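Local coordinates for peptide amidase (Stenotrophomonas maltophilia, PDB 1M22), which probably hydrolyses amide bonds, with peptide amides as its likely substrates, as a member of the amidase signature family, at residues A[37-40]-A[41-45]; A[10-13]-A[14-17]. All blocks are in the same frame, centred on the assembly; numbering follows the deposited sequence.

Contact 1. Residues A[37-40]-A[41-45]; sequences RIAA and LDRTG
Leu41 lies against Arg37 in the last turns of helix 27-43, where the coil widens from alpha-type to pi-type spacing before the chain leaves it. Its CD1 sits over the centre of one face of the Arg37 guanidinium, 3.6 Å from CZ. An extended arginine chain from CG to NE carries the flat group to this methyl, and Arg37 NE is hydrogen-bonded to Ala175 O. Leu41 N makes the i to i+4 hydrogen bond to Arg37 O at 2.9 Å.

Asp42 comes next. Its N bonds to Ile38 O at 2.8 Å, and its CB runs alongside Ile38 CG2 at 3.8 Å, both side chains pointing the same way. The buried carboxylate accepts hydrogen bonds from Ala50 N through OD2 and from Val51 N through OD1, which ties the helix to the start of edge strand 51-54.

Arg43 marks the widening: its N also reaches Ile38 O, at 3.2 Å with an N-H...O angle of 153°, so one carbonyl accepts from two successive amides. Its chain bends at chi3 (55°), bringing NH2 within 3.5 Å of Ala39 CB.

Thr44 repeats the i to i+5 spacing, its N bonding only weakly to Ala39 O. The firmer grip is from the side chain: with chi1 at 65°, OG1 donates to a lone pair of Ala39 O, in the carbonyl plane, at 2.7 Å.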
# COMPACT_ATOMS: atom_id res chain seq x y z
N ARG A 37 19.18 -11.37 -4.66
CA ARG A 37 18.29 -11.91 -3.64
C ARG A 37 16.93 -12.25 -4.26
O ARG A 37 16.30 -13.25 -3.91
CB ARG A 37 18.13 -10.91 -2.49
CG ARG A 37 17.43 -11.46 -1.26
CD ARG A 37 17.57 -10.50 -0.09
NE ARG A 37 16.73 -10.86 1.05
CZ ARG A 37 17.02 -11.80 1.95
NH1 ARG A 37 18.15 -12.48 1.87
NH2 ARG A 37 16.18 -12.04 2.94
N ILE A 38 16.47 -11.41 -5.19
CA ILE A 38 15.21 -11.66 -5.87
C ILE A 38 15.32 -12.98 -6.64
O ILE A 38 14.40 -13.80 -6.64
CB ILE A 38 14.87 -10.51 -6.84
CG1 ILE A 38 14.47 -9.27 -6.04
CG2 ILE A 38 13.75 -10.92 -7.79
CD1 ILE A 38 14.28 -8.01 -6.87
N ALA A 39 16.46 -13.19 -7.30
CA ALA A 39 16.66 -14.42 -8.05
C ALA A 39 16.66 -15.65 -7.14
O ALA A 39 16.15 -16.71 -7.51
CB ALA A 39 17.97 -14.35 -8.83
N ALA A 40 17.21 -15.50 -5.94
CA ALA A 40 17.31 -16.60 -4.99
C ALA A 40 16.07 -16.92 -4.16
O ALA A 40 15.89 -18.06 -3.73
CB ALA A 40 18.50 -16.37 -4.06
N LEU A 41 15.22 -15.92 -3.92
CA LEU A 41 14.03 -16.14 -3.09
C LEU A 41 12.70 -15.94 -3.78
O LEU A 41 11.70 -16.54 -3.40
CB LEU A 41 14.08 -15.20 -1.88
CG LEU A 41 15.22 -15.36 -0.88
CD1 LEU A 41 15.15 -14.23 0.15
CD2 LEU A 41 15.13 -16.72 -0.20
N ASP A 42 12.68 -15.10 -4.80
CA ASP A 42 11.43 -14.81 -5.50
C ASP A 42 11.17 -15.71 -6.70
O ASP A 42 10.05 -16.19 -6.89
CB ASP A 42 11.42 -13.35 -5.93
CG ASP A 42 10.03 -12.79 -6.01
OD1 ASP A 42 9.54 -12.54 -7.13
OD2 ASP A 42 9.41 -12.62 -4.93
N ARG A 43 12.21 -15.93 -7.50
CA ARG A 43 12.09 -16.76 -8.69
C ARG A 43 12.41 -18.23 -8.40
O ARG A 43 11.86 -19.12 -9.04
CB ARG A 43 13.02 -16.22 -9.78
CG ARG A 43 12.91 -16.94 -11.12
CD ARG A 43 13.67 -16.19 -12.20
NE ARG A 43 15.06 -15.97 -11.83
CZ ARG A 43 15.94 -15.30 -12.57
NH1 ARG A 43 15.57 -14.78 -13.73
NH2 ARG A 43 17.19 -15.15 -12.14
N THR A 44 13.31 -18.47 -7.45
CA THR A 44 13.68 -19.83 -7.07
C THR A 44 13.53 -20.00 -5.56
O THR A 44 12.94 -19.15 -4.90
CB THR A 44 15.13 -20.16 -7.49
OG1 THR A 44 16.05 -19.33 -6.75
CG2 THR A 44 15.33 -19.91 -8.98
N GLY A 45 14.07 -21.08 -5.01
CA GLY A 45 13.96 -21.30 -3.58
C GLY A 45 12.50 -21.35 -3.16
O GLY A 45 11.72 -22.10 -3.75

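Contact 2. Residues A[10-13]-A[14-17]; sequences ETDV and ADLQ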
# COMPACT_ATOMS: atom_id res chain seq x y z
N GLU A 10 17.08 -5.28 6.85
CA GLU A 10 16.54 -4.38 7.87
C GLU A 10 17.25 -3.03 7.97
O GLU A 10 17.14 -2.35 8.99
CB GLU A 10 16.57 -5.06 9.24
CG GLU A 10 15.92 -6.43 9.28
CD GLU A 10 14.48 -6.41 8.79
OE1 GLU A 10 13.67 -5.63 9.34
OE2 GLU A 10 14.17 -7.17 7.85
N THR A 11 17.97 -2.64 6.93
CA THR A 11 18.69 -1.36 6.95
C THR A 11 17.81 -0.23 6.41
O THR A 11 17.31 -0.31 5.29
CB THR A 11 19.98 -1.44 6.12
OG1 THR A 11 20.76 -2.56 6.56
CG2 THR A 11 20.80 -0.17 6.29
N ASP A 12 17.64 0.80 7.22
CA ASP A 12 16.81 1.95 6.85
C ASP A 12 17.37 2.76 5.69
O ASP A 12 18.57 2.77 5.43
CB ASP A 12 16.61 2.88 8.05
CG ASP A 12 15.82 2.24 9.17
OD1 ASP A 12 14.73 1.72 8.89
OD2 ASP A 12 16.29 2.27 10.33
N VAL A 13 16.47 3.47 5.02
CA VAL A 13 16.83 4.31 3.89
C VAL A 13 17.91 5.33 4.27
O VAL A 13 18.89 5.51 3.55
CB VAL A 13 15.59 5.07 3.35
CG1 VAL A 13 16.01 6.10 2.31
CG2 VAL A 13 14.61 4.07 2.74
N ALA A 14 17.73 5.98 5.42
CA ALA A 14 18.70 6.99 5.87
C ALA A 14 20.07 6.38 6.10
O ALA A 14 21.09 7.04 5.87
CB ALA A 14 18.20 7.65 7.14
N ASP A 15 20.11 5.14 6.56
CA ASP A 15 21.39 4.48 6.81
C ASP A 15 22.05 4.08 5.49
O ASP A 15 23.25 4.24 5.33
CB ASP A 15 21.19 3.25 7.70
CG ASP A 15 20.84 3.63 9.13
OD1 ASP A 15 21.65 4.33 9.77
OD2 ASP A 15 19.76 3.24 9.61
N LEU A 16 21.26 3.57 4.55
CA LEU A 16 21.81 3.20 3.25
C LEU A 16 22.36 4.46 2.59
O LEU A 16 23.43 4.44 1.97
CB LEU A 16 20.72 2.58 2.36
CG LEU A 16 20.19 1.21 2.79
CD1 LEU A 16 19.00 0.83 1.94
CD2 LEU A 16 21.30 0.16 2.68
N GLN A 17 21.62 5.57 2.72
CA GLN A 17 22.05 6.84 2.15
C GLN A 17 23.34 7.31 2.81
O GLN A 17 24.25 7.80 2.13
CB GLN A 17 20.95 7.89 2.32
CG GLN A 17 21.24 9.21 1.61
CD GLN A 17 21.53 9.02 0.14
OE1 GLN A 17 22.64 9.30 -0.33
NE2 GLN A 17 20.55 8.54 -0.60
O HOH W 1 19.09 0.88 9.75
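Thr11 and Leu16 meet through their methyls because their torsions turn one methyl of each toward the other. With Thr11 chi1 at -53°, OG1 lies beside its own backbone N while CG2 takes the position opposite that N; in Leu16, chi1 (-69°) sets CG beside the backbone N and chi2 then places the methyls, CD2 meeting the threonine. CG2 and CD2 are 3.7 Å apart, the two chains crossing at a slant, and the same Thr11 CG2 is also 3.7 Å from Asp15 CB, so the methyl is wedged against two residues of the first turn.

Asp12 and Asp15 likewise keep CG beside their backbone N, which lays the side chains alongside one another, carboxylates nearly coplanar (29° between planes). Asp12 OD2 and Asp15 OD2 come within 3.7 Å, a like-charge pair whose repulsion is probably eased by water 1. This water donates to both oxygens, lying 2.5 Å from Asp15 OD2, and accepts from Asp12 N at 2.9 Å. Asp12 OD1 turns to Ser230 OG.

The backbone enters the helix here: Leu16 N hydrogen-bonds to Asp12 O at 2.9 Å, and Gln17 N to Val13 O at the same length, while Asp15 N reaches Asp12 O only weakly. Although Asp12 holds the N-cap position, its carboxylate makes no capping bond, and Val13 N is instead met by Asp233 OD1.

Thr11 and Leu16, one residue before the cap and four after it, occupy the positions of a hydrophobic staple. Together with the water linking Asp15 to Asp12 N, where a true capping box would bond directly, this is characteristic of a helix N-terminus, here that of helix 13-21.

The two contacts treat opposite ends of consecutive helices: contact 2 starts helix 13-21, contact 1 finishes helix 27-43. Their centres are about 22 Å apart and their nearest atoms about 7 Å, so they do not touch. The helices themselves do meet, since Leu16 of contact 2 packs on Leu30 and Tyr34 of helix 27-43. Both contacts are partly buried, with Ile38, Leu41 and Asp42 inward in contact 1 and Val13 and Leu16 in contact 2. The opening end pairs an apolar methyl contact with two carboxylates bridged by water; the closing end combines a methyl over a guanidinium with widened backbone bonding and a threonine hydroxyl. Both lie away from the catalytic residues Lys86, Ser165 and Ser189.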